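Long-range contacts in Rv1989c (MbcT) (Mycobacterium tuberculosis, PDB 6FKG), which degrades NAD(+) by phosphorolysis, as the toxin of a type II toxin-antitoxin pair that kills the cell unless its antitoxin MbcA blocks the active site: residues B[20-31]-B[88-99]; B[35-43]-B[52-60]. One frame throughout, in Å; residues are numbered along the deposited sequence.

Contact 1. Residues B[20-31]-B[88-99]; sequences EWSETCYRYTGA and AYRLHTIDVTDL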
loop_
_atom_site.group_PDB
_atom_site.type_symbol
_atom_site.label_atom_id
_atom_site.label_comp_id
_atom_site.label_asym_id
_atom_site.label_seq_id
_atom_site.Cartn_x
_atom_site.Cartn_y
_atom_site.Cartn_z
ATOM N N GLU B 20 29.575 -37.138 -19.590
ATOM C CA GLU B 20 29.191 -38.176 -18.641
ATOM C C GLU B 20 30.298 -38.350 -17.622
ATOM O O GLU B 20 31.441 -38.647 -17.967
ATOM C CB GLU B 20 28.895 -39.501 -19.345
ATOM C CG GLU B 20 27.500 -39.577 -19.923
ATOM C CD GLU B 20 27.089 -40.988 -20.286
ATOM O OE1 GLU B 20 27.980 -41.851 -20.451
ATOM O OE2 GLU B 20 25.870 -41.231 -20.406
ATOM N N TRP B 21 29.952 -38.155 -16.359
ATOM C CA TRP B 21 30.945 -38.147 -15.307
ATOM C C TRP B 21 30.679 -39.241 -14.280
ATOM O O TRP B 21 29.565 -39.385 -13.778
ATOM C CB TRP B 21 30.950 -36.777 -14.646
ATOM C CG TRP B 21 32.128 -36.483 -13.793
ATOM C CD1 TRP B 21 33.397 -36.204 -14.208
ATOM C CD2 TRP B 21 32.138 -36.380 -12.369
ATOM N NE1 TRP B 21 34.202 -35.944 -13.121
ATOM C CE2 TRP B 21 33.451 -36.043 -11.982
ATOM C CE3 TRP B 21 31.163 -36.544 -11.382
ATOM C CZ2 TRP B 21 33.812 -35.884 -10.653
ATOM C CZ3 TRP B 21 31.523 -36.379 -10.066
ATOM C CH2 TRP B 21 32.830 -36.043 -9.712
ATOM N N SER B 22 31.705 -40.014 -13.969
ATOM C CA SER B 22 31.587 -41.015 -12.920
ATOM C C SER B 22 32.676 -40.823 -11.883
ATOM O O SER B 22 33.850 -40.653 -12.218
ATOM C CB SER B 22 31.660 -42.425 -13.504
ATOM O OG SER B 22 30.759 -42.551 -14.591
ATOM N N GLU B 23 32.286 -40.855 -10.618
ATOM C CA GLU B 23 33.247 -40.714 -9.541
ATOM C C GLU B 23 32.628 -41.159 -8.226
ATOM O O GLU B 23 31.405 -41.151 -8.078
ATOM C CB GLU B 23 33.723 -39.261 -9.441
ATOM C CG GLU B 23 34.726 -38.962 -8.339
ATOM C CD GLU B 23 36.061 -39.658 -8.541
ATOM O OE1 GLU B 23 36.153 -40.886 -8.307
ATOM O OE2 GLU B 23 37.023 -38.963 -8.933
ATOM N N THR B 24 33.480 -41.568 -7.292
ATOM C CA THR B 24 33.075 -41.752 -5.913
ATOM C C THR B 24 33.099 -40.389 -5.227
ATOM O O THR B 24 34.146 -39.732 -5.174
ATOM C CB THR B 24 33.999 -42.729 -5.180
ATOM O OG1 THR B 24 33.922 -44.019 -5.807
ATOM C CG2 THR B 24 33.579 -42.848 -3.734
ATOM N N CYS B 25 31.945 -39.953 -4.722
ATOM C CA CYS B 25 31.813 -38.610 -4.174
ATOM C C CYS B 25 31.391 -38.635 -2.715
ATOM O O CYS B 25 31.050 -39.681 -2.168
ATOM C CB CYS B 25 30.803 -37.786 -4.974
ATOM S SG CYS B 25 31.316 -37.452 -6.680
ATOM N N TYR B 26 31.393 -37.456 -2.108
ATOM C CA TYR B 26 31.190 -37.339 -0.678
ATOM C C TYR B 26 30.276 -36.183 -0.366
ATOM O O TYR B 26 30.361 -35.105 -0.963
ATOM C CB TYR B 26 32.543 -37.158 0.039
ATOM C CG TYR B 26 33.462 -38.325 -0.193
ATOM C CD1 TYR B 26 34.281 -38.381 -1.319
ATOM C CD2 TYR B 26 33.480 -39.396 0.689
ATOM C CE1 TYR B 26 35.104 -39.468 -1.548
ATOM C CE2 TYR B 26 34.297 -40.476 0.472
ATOM C CZ TYR B 26 35.107 -40.505 -0.641
ATOM O OH TYR B 26 35.918 -41.586 -0.845
ATOM N N ARG B 27 29.392 -36.426 0.586
ATOM C CA ARG B 27 28.460 -35.429 1.039
ATOM C C ARG B 27 28.358 -35.514 2.560
ATOM O O ARG B 27 28.413 -36.607 3.094
ATOM C CB ARG B 27 27.091 -35.678 0.403
ATOM C CG ARG B 27 26.083 -34.681 0.824
ATOM C CD ARG B 27 24.667 -35.138 0.534
ATOM N NE ARG B 27 23.792 -34.030 0.861
ATOM C CZ ARG B 27 22.474 -34.080 0.791
ATOM N NH1 ARG B 27 21.878 -35.201 0.390
ATOM N NH2 ARG B 27 21.759 -33.007 1.111
ATOM N N TYR B 28 28.168 -34.394 3.256
ATOM C CA TYR B 28 27.892 -34.489 4.690
ATOM C C TYR B 28 26.495 -33.926 4.971
ATOM O O TYR B 28 25.983 -33.070 4.239
ATOM C CB TYR B 28 28.992 -33.781 5.539
ATOM C CG TYR B 28 28.881 -32.274 5.545
ATOM C CD1 TYR B 28 29.292 -31.528 4.453
ATOM C CD2 TYR B 28 28.363 -31.600 6.643
ATOM C CE1 TYR B 28 29.175 -30.155 4.440
ATOM C CE2 TYR B 28 28.233 -30.220 6.636
ATOM C CZ TYR B 28 28.639 -29.506 5.536
ATOM O OH TYR B 28 28.518 -28.132 5.532
ATOM N N THR B 29 25.839 -34.483 5.988
ATOM C CA THR B 29 24.529 -34.021 6.407
ATOM C C THR B 29 24.457 -34.184 7.913
ATOM O O THR B 29 25.260 -34.908 8.502
ATOM C CB THR B 29 23.352 -34.842 5.790
ATOM O OG1 THR B 29 23.375 -36.173 6.313
ATOM C CG2 THR B 29 23.412 -34.868 4.270
ATOM N N GLY B 30 23.477 -33.542 8.534
ATOM C CA GLY B 30 23.076 -33.945 9.870
ATOM C C GLY B 30 22.798 -35.432 9.879
ATOM O O GLY B 30 22.369 -36.009 8.859
ATOM N N ALA B 31 23.027 -36.051 11.033
ATOM C CA ALA B 31 22.974 -37.501 11.166
ATOM C C ALA B 31 21.582 -38.065 10.880
ATOM O O ALA B 31 21.445 -39.236 10.523
ATOM C CB ALA B 31 23.435 -37.916 12.566
ATOM N N ALA B 88 25.597 -33.651 15.720
ATOM C CA ALA B 88 25.704 -34.946 15.050
ATOM C C ALA B 88 25.618 -34.841 13.528
ATOM O O ALA B 88 24.545 -34.583 12.974
ATOM C CB ALA B 88 24.626 -35.882 15.567
ATOM N N TYR B 89 26.745 -35.058 12.856
ATOM C CA TYR B 89 26.772 -35.110 11.394
ATOM C C TYR B 89 27.270 -36.468 10.911
ATOM O O TYR B 89 27.940 -37.202 11.642
ATOM C CB TYR B 89 27.681 -34.028 10.808
ATOM C CG TYR B 89 27.154 -32.619 10.929
ATOM C CD1 TYR B 89 27.388 -31.866 12.074
ATOM C CD2 TYR B 89 26.434 -32.041 9.890
ATOM C CE1 TYR B 89 26.908 -30.555 12.176
ATOM C CE2 TYR B 89 25.937 -30.743 9.980
ATOM C CZ TYR B 89 26.193 -30.001 11.121
ATOM O OH TYR B 89 25.716 -28.713 11.212
ATOM N N ARG B 90 26.955 -36.790 9.663
ATOM C CA ARG B 90 27.457 -38.009 9.051
ATOM C C ARG B 90 28.060 -37.717 7.681
ATOM O O ARG B 90 27.662 -36.763 6.999
ATOM C CB ARG B 90 26.345 -39.061 8.948
ATOM C CG ARG B 90 25.970 -39.660 10.306
ATOM C CD ARG B 90 25.029 -40.843 10.174
ATOM N NE ARG B 90 24.823 -41.517 11.453
ATOM C CZ ARG B 90 23.807 -42.334 11.704
ATOM N NH1 ARG B 90 23.691 -42.911 12.893
ATOM N NH2 ARG B 90 22.903 -42.570 10.762
ATOM N N LEU B 91 29.029 -38.541 7.303
ATOM C CA LEU B 91 29.712 -38.426 6.033
ATOM C C LEU B 91 29.284 -39.581 5.143
ATOM O O LEU B 91 29.490 -40.751 5.476
ATOM C CB LEU B 91 31.241 -38.442 6.227
ATOM C CG LEU B 91 32.055 -38.434 4.932
ATOM C CD1 LEU B 91 31.833 -37.160 4.125
ATOM C CD2 LEU B 91 33.524 -38.606 5.267
ATOM N N HIS B 92 28.695 -39.230 4.008
ATOM C CA HIS B 92 28.166 -40.194 3.055
ATOM C C HIS B 92 29.055 -40.356 1.852
ATOM O O HIS B 92 29.424 -39.382 1.207
ATOM C CB HIS B 92 26.785 -39.758 2.585
ATOM C CG HIS B 92 25.874 -39.389 3.701
ATOM N ND1 HIS B 92 25.372 -40.322 4.585
ATOM C CD2 HIS B 92 25.383 -38.189 4.092
ATOM C CE1 HIS B 92 24.600 -39.707 5.467
ATOM N NE2 HIS B 92 24.593 -38.413 5.190
ATOM N N THR B 93 29.382 -41.600 1.553
ATOM C CA THR B 93 30.127 -41.945 0.362
ATOM C C THR B 93 29.117 -42.358 -0.692
ATOM O O THR B 93 28.374 -43.311 -0.486
ATOM C CB THR B 93 31.097 -43.090 0.630
ATOM O OG1 THR B 93 31.979 -42.723 1.696
ATOM C CG2 THR B 93 31.904 -43.413 -0.615
ATOM N N ILE B 94 29.080 -41.628 -1.800
ATOM C CA ILE B 94 28.054 -41.819 -2.822
ATOM C C ILE B 94 28.711 -41.973 -4.180
ATOM O O ILE B 94 29.364 -41.053 -4.674
ATOM C CB ILE B 94 27.057 -40.644 -2.850
ATOM C CG1 ILE B 94 26.325 -40.542 -1.501
ATOM C CG2 ILE B 94 26.064 -40.805 -4.017
ATOM C CD1 ILE B 94 25.604 -39.210 -1.261
ATOM N N ASP B 95 28.555 -43.155 -4.766
ATOM C CA ASP B 95 29.059 -43.420 -6.106
ATOM C C ASP B 95 28.156 -42.777 -7.158
ATOM O O ASP B 95 26.934 -42.982 -7.165
ATOM C CB ASP B 95 29.169 -44.926 -6.364
ATOM C CG ASP B 95 30.384 -45.551 -5.708
ATOM O OD1 ASP B 95 31.318 -44.813 -5.338
ATOM O OD2 ASP B 95 30.416 -46.794 -5.586
ATOM N N VAL B 96 28.767 -42.003 -8.047
ATOM C CA VAL B 96 28.045 -41.344 -9.138
ATOM C C VAL B 96 28.449 -41.995 -10.461
ATOM O O VAL B 96 29.641 -42.131 -10.746
ATOM C CB VAL B 96 28.345 -39.829 -9.177
ATOM C CG1 VAL B 96 27.640 -39.164 -10.354
ATOM C CG2 VAL B 96 27.956 -39.180 -7.856
ATOM N N THR B 97 27.465 -42.392 -11.265
ATOM C CA THR B 97 27.736 -43.114 -12.506
ATOM C C THR B 97 27.096 -42.456 -13.719
ATOM O O THR B 97 25.882 -42.261 -13.766
ATOM C CB THR B 97 27.242 -44.575 -12.422
ATOM O OG1 THR B 97 27.837 -45.206 -11.283
ATOM C CG2 THR B 97 27.613 -45.355 -13.695
ATOM N N ASP B 98 27.942 -42.120 -14.691
ATOM C CA ASP B 98 27.534 -41.549 -15.972
ATOM C C ASP B 98 26.561 -40.369 -15.864
ATOM O O ASP B 98 25.628 -40.262 -16.655
ATOM C CB ASP B 98 26.925 -42.645 -16.847
ATOM C CG ASP B 98 27.919 -43.742 -17.171
ATOM O OD1 ASP B 98 29.113 -43.426 -17.366
ATOM O OD2 ASP B 98 27.510 -44.919 -17.230
ATOM N N LEU B 99 26.795 -39.480 -14.903
ATOM C CA LEU B 99 25.941 -38.307 -14.733
ATOM C C LEU B 99 26.235 -37.302 -15.839
ATOM O O LEU B 99 27.392 -36.938 -16.068
ATOM C CB LEU B 99 26.154 -37.666 -13.356
ATOM C CG LEU B 99 25.007 -36.834 -12.780
ATOM C CD1 LEU B 99 23.830 -37.728 -12.449
ATOM C CD2 LEU B 99 25.444 -36.037 -11.550
#
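Thr93 fills the notch between Thr24 and Tyr26 on the facing strand: its CG2 meets Thr24 CG2 at 3.6 Å, while its OG1 lies beside the Tyr26 ring, 3.5 Å from CE2. One step further, Leu91 pushes CD1 into the dip formed by Tyr26 CB and the Arg27 carbonyl, and Cys66 of helix 63-76 covers both Tyr26 and Leu91. Tyr28 and Tyr89 run alongside each other with planes 50° apart, Tyr89 CD2 coming to the edge of the Tyr28 ring, 3.8 Å from CD2. At the other end of this face, Thr24 OG1 donates to Asp95 OD1 (2.8 Å) on the syn side but well out of the carboxylate plane; Asp95 OD2 is held by Arg170.

The segments are antiparallel neighbours in the mixed sheet of the RES domain, and their ladder is interrupted near Trp21 by a G1 beta bulge, where Asp98 and Leu99 both face that residue. Ser22 OG accepts Asp98 N at 2.9 Å in a nearly straight bond. Beyond it the carboxylates of Glu20 and Asp98 stack almost parallel, a pairing of like charges that probably costs some energy.

On the reverse face, Val96 sets CB 3.5 Å from Glu23 O and rests CG2 against Cys25 SG. Leu153 of strand 150-156 packs on Val96, Trp21 and Leu99. Further along, His92 NE2 donates to Thr29 OG1 (2.8 Å), which lies at the ring edge. With OG1 between its own backbone N and carbonyl carbon (chi1 67°), Thr29 OG1 in turn donates to Gly30 O at 2.7 Å. Ser172 OG is hydrogen-bonded to the other ring nitrogen, ND1. In one of two modelled conformers, Arg90 lays a guanidinium face under Ala31 CB, its NE salt-bridged to Asp174.

Contact 2. Residues B[35-43]-B[52-60]; sequences ALSGEGARR and LLFPAIYLA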
loop_
_atom_site.group_PDB
_atom_site.type_symbol
_atom_site.label_atom_id
_atom_site.label_comp_id
_atom_site.label_asym_id
_atom_site.label_seq_id
_atom_site.Cartn_x
_atom_site.Cartn_y
_atom_site.Cartn_z
ATOM N N ALA B 35 20.727 -39.267 2.992
ATOM C CA ALA B 35 21.923 -38.985 2.202
ATOM C C ALA B 35 21.628 -38.403 0.818
ATOM O O ALA B 35 22.478 -37.755 0.224
ATOM C CB ALA B 35 22.761 -40.258 2.058
ATOM N N LEU B 36 20.440 -38.662 0.280
ATOM C CA LEU B 36 20.165 -38.230 -1.091
ATOM C C LEU B 36 19.124 -37.096 -1.177
ATOM O O LEU B 36 18.784 -36.656 -2.271
ATOM C CB LEU B 36 19.703 -39.432 -1.933
ATOM C CG LEU B 36 20.681 -40.616 -1.951
ATOM C CD1 LEU B 36 20.117 -41.797 -2.722
ATOM C CD2 LEU B 36 22.019 -40.185 -2.533
ATOM N N SER B 37 18.628 -36.623 -0.035
ATOM C CA SER B 37 17.650 -35.529 -0.025
ATOM C C SER B 37 18.252 -34.218 -0.494
ATOM O O SER B 37 19.389 -33.890 -0.146
ATOM C CB SER B 37 17.057 -35.322 1.372
ATOM O OG SER B 37 16.436 -34.040 1.464
ATOM N N GLY B 38 17.491 -33.455 -1.285
ATOM C CA GLY B 38 17.977 -32.166 -1.759
ATOM C C GLY B 38 17.063 -31.007 -1.399
ATOM O O GLY B 38 17.142 -29.929 -1.987
ATOM N N GLU B 39 16.203 -31.222 -0.410
ATOM C CA GLU B 39 15.175 -30.238 -0.088
ATOM C C GLU B 39 15.726 -28.978 0.596
ATOM O O GLU B 39 15.121 -27.922 0.500
ATOM C CB GLU B 39 14.114 -30.864 0.781
ATOM C CG GLU B 39 13.476 -32.048 0.104
ATOM C CD GLU B 39 12.722 -31.662 -1.160
ATOM O OE1 GLU B 39 12.230 -30.510 -1.241
ATOM O OE2 GLU B 39 12.637 -32.519 -2.071
ATOM N N GLY B 40 16.854 -29.102 1.283
ATOM C CA GLY B 40 17.423 -27.967 1.989
ATOM C C GLY B 40 17.914 -26.906 1.020
ATOM O O GLY B 40 17.677 -25.697 1.207
ATOM N N ALA B 41 18.604 -27.360 -0.018
ATOM C CA ALA B 41 19.058 -26.475 -1.076
ATOM C C ALA B 41 17.865 -25.834 -1.776
ATOM O O ALA B 41 17.929 -24.680 -2.191
ATOM C CB ALA B 41 19.926 -27.236 -2.070
ATOM N N ARG B 42 16.765 -26.568 -1.902
ATOM C CA ARG B 42 15.568 -25.982 -2.497
ATOM C C ARG B 42 14.946 -24.914 -1.593
ATOM O O ARG B 42 14.489 -23.878 -2.066
ATOM C CB ARG B 42 14.520 -27.056 -2.799
ATOM C CG ARG B 42 13.266 -26.510 -3.443
ATOM C CD ARG B 42 12.125 -27.507 -3.353
ATOM N NE ARG B 42 11.456 -27.647 -4.632
ATOM C CZ ARG B 42 10.800 -28.737 -5.017
ATOM N NH1 ARG B 42 10.708 -29.788 -4.205
ATOM N NH2 ARG B 42 10.235 -28.772 -6.218
ATOM N N ARG B 43 14.910 -25.178 -0.290
ATOM C CA ARG B 43 14.263 -24.254 0.621
ATOM C C ARG B 43 15.043 -22.935 0.742
ATOM O O ARG B 43 14.438 -21.860 0.752
ATOM C CB ARG B 43 14.084 -24.916 1.993
ATOM C CG ARG B 43 12.778 -25.707 2.093
ATOM C CD ARG B 43 12.747 -26.664 3.274
ATOM N NE ARG B 43 12.994 -25.996 4.548
ATOM C CZ ARG B 43 12.058 -25.438 5.310
ATOM N NH1 ARG B 43 10.784 -25.457 4.931
ATOM N NH2 ARG B 43 12.401 -24.871 6.463
ATOM N N LEU B 52 13.496 -22.770 -4.294
ATOM C CA LEU B 52 12.072 -22.948 -4.598
ATOM C C LEU B 52 11.731 -23.535 -5.964
ATOM O O LEU B 52 10.556 -23.536 -6.344
ATOM C CB LEU B 52 11.333 -21.607 -4.465
ATOM C CG LEU B 52 11.521 -20.781 -3.191
ATOM C CD1 LEU B 52 10.693 -19.498 -3.269
ATOM C CD2 LEU B 52 11.161 -21.591 -1.957
ATOM N N LEU B 53 12.712 -24.011 -6.720
ATOM C CA LEU B 53 12.379 -24.585 -8.025
ATOM C C LEU B 53 12.679 -26.075 -8.126
ATOM O O LEU B 53 11.935 -26.832 -8.762
ATOM C CB LEU B 53 13.114 -23.841 -9.136
ATOM C CG LEU B 53 12.503 -22.484 -9.489
ATOM C CD1 LEU B 53 13.297 -21.825 -10.605
ATOM C CD2 LEU B 53 11.034 -22.648 -9.873
ATOM N N PHE B 54 13.778 -26.501 -7.516
ATOM C CA PHE B 54 14.168 -27.900 -7.625
ATOM C C PHE B 54 15.065 -28.283 -6.474
ATOM O O PHE B 54 15.812 -27.447 -5.976
ATOM C CB PHE B 54 14.878 -28.188 -8.971
ATOM C CG PHE B 54 16.050 -27.249 -9.291
ATOM C CD1 PHE B 54 17.340 -27.555 -8.887
ATOM C CD2 PHE B 54 15.848 -26.092 -10.035
ATOM C CE1 PHE B 54 18.420 -26.701 -9.202
ATOM C CE2 PHE B 54 16.899 -25.243 -10.357
ATOM C CZ PHE B 54 18.190 -25.541 -9.943
ATOM N N PRO B 55 14.998 -29.557 -6.053
ATOM C CA PRO B 55 15.958 -30.081 -5.084
ATOM C C PRO B 55 17.345 -30.114 -5.694
ATOM O O PRO B 55 17.501 -30.273 -6.912
ATOM C CB PRO B 55 15.452 -31.506 -4.789
ATOM C CG PRO B 55 14.088 -31.598 -5.390
ATOM C CD PRO B 55 14.010 -30.568 -6.475
ATOM N N ALA B 56 18.353 -29.949 -4.852
ATOM C CA ALA B 56 19.735 -30.047 -5.318
ATOM C C ALA B 56 20.597 -30.646 -4.225
ATOM O O ALA B 56 20.365 -30.399 -3.043
ATOM C CB ALA B 56 20.274 -28.670 -5.739
ATOM N N ILE B 57 21.586 -31.440 -4.640
ATOM C CA ILE B 57 22.494 -32.138 -3.730
ATOM C C ILE B 57 23.907 -31.676 -4.008
ATOM O O ILE B 57 24.343 -31.703 -5.153
ATOM C CB ILE B 57 22.468 -33.667 -3.931
ATOM C CG1 ILE B 57 21.071 -34.250 -3.736
ATOM C CG2 ILE B 57 23.435 -34.346 -2.980
ATOM C CD1 ILE B 57 21.045 -35.738 -4.066
ATOM N N TYR B 58 24.639 -31.285 -2.968
ATOM C CA TYR B 58 26.016 -30.848 -3.146
ATOM C C TYR B 58 27.003 -31.929 -2.688
ATOM O O TYR B 58 26.955 -32.375 -1.538
ATOM C CB TYR B 58 26.234 -29.536 -2.386
ATOM C CG TYR B 58 25.589 -28.350 -3.083
ATOM C CD1 TYR B 58 24.227 -28.101 -2.957
ATOM C CD2 TYR B 58 26.345 -27.511 -3.901
ATOM C CE1 TYR B 58 23.627 -27.027 -3.612
ATOM C CE2 TYR B 58 25.757 -26.438 -4.561
ATOM C CZ TYR B 58 24.394 -26.212 -4.419
ATOM O OH TYR B 58 23.807 -25.159 -5.077
ATOM N N LEU B 59 27.868 -32.365 -3.608
ATOM C CA LEU B 59 28.870 -33.388 -3.320
ATOM C C LEU B 59 30.259 -32.894 -3.681
ATOM O O LEU B 59 30.402 -32.019 -4.516
ATOM C CB LEU B 59 28.578 -34.680 -4.094
ATOM C CG LEU B 59 27.160 -35.230 -3.859
ATOM C CD1 LEU B 59 26.373 -35.184 -5.144
ATOM C CD2 LEU B 59 27.223 -36.640 -3.347
ATOM N N ALA B 60 31.284 -33.489 -3.069
ATOM C CA ALA B 60 32.668 -33.184 -3.432
ATOM C C ALA B 60 33.331 -34.440 -3.993
ATOM O O ALA B 60 32.859 -35.541 -3.713
ATOM C CB ALA B 60 33.431 -32.675 -2.221
HETATM O O HOH W 1 20.547 -30.036 -0.341
#
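Arg42 lays its side chain along the 52-55 loop, and Pro55 CD sits over the centre of one guanidinium face, 4.0 Å from CZ. The chain starts with CG anti to the backbone N (chi1 -179°), passes the Phe54 carbonyl (CB to Phe54 O, 3.5 Å) and bends only at chi3. A salt bridge, its hydrogen bond weak, joins NH1 to Glu39 OE1 in the guanidinium plane. Arg42 O accepts Leu52 N at 2.7 Å on a lone pair.

Pro55 also leans on Gly38, the N-cap of helix 39-44, whose carbonyl receives Ala56 N at 3.1 Å. With no side chain there, the loop entering strand 56-60 comes close to the helix start.

Ile57 adds CG1, 3.6 Å from Leu36 O; its CD1 is modelled doubtfully close to that oxygen. A water donates to Ala56 O and weakly accepts Ala41 N.

One backbone bond thus ties helix start to strand entry, the other Arg42 to the loop at Leu52. The buried Arg42 NE has no partner in the model; the Glu39 salt bridge and Pro55 hold the guanidinium, and the Glu39 carboxylate probably offsets in part the like charge of Arg43 from the second MbcT subunit.

Contact 2 lies along the chain inside the loop that contact 1 closes, and both are partly buried. Contact 1 joins two strands of one sheet through a long backbone ladder, with buried residues along its middle and exposed ones such as Glu20, Ser22 and Ala88 near its ends. Contact 2 is shorter: it joins a helix start to another strand of that sheet with two backbone bonds and a water, and its polar Ser37, Gly40 N and Arg43 meet MbcA, while Arg42 borders the second MbcT subunit. The contacts meet at Arg27, whose guanidinium reaches the carbonyls of Ala35 and Ser37, and at Tyr26, whose carbonyl is hydrogen-bonded to Ala60 N.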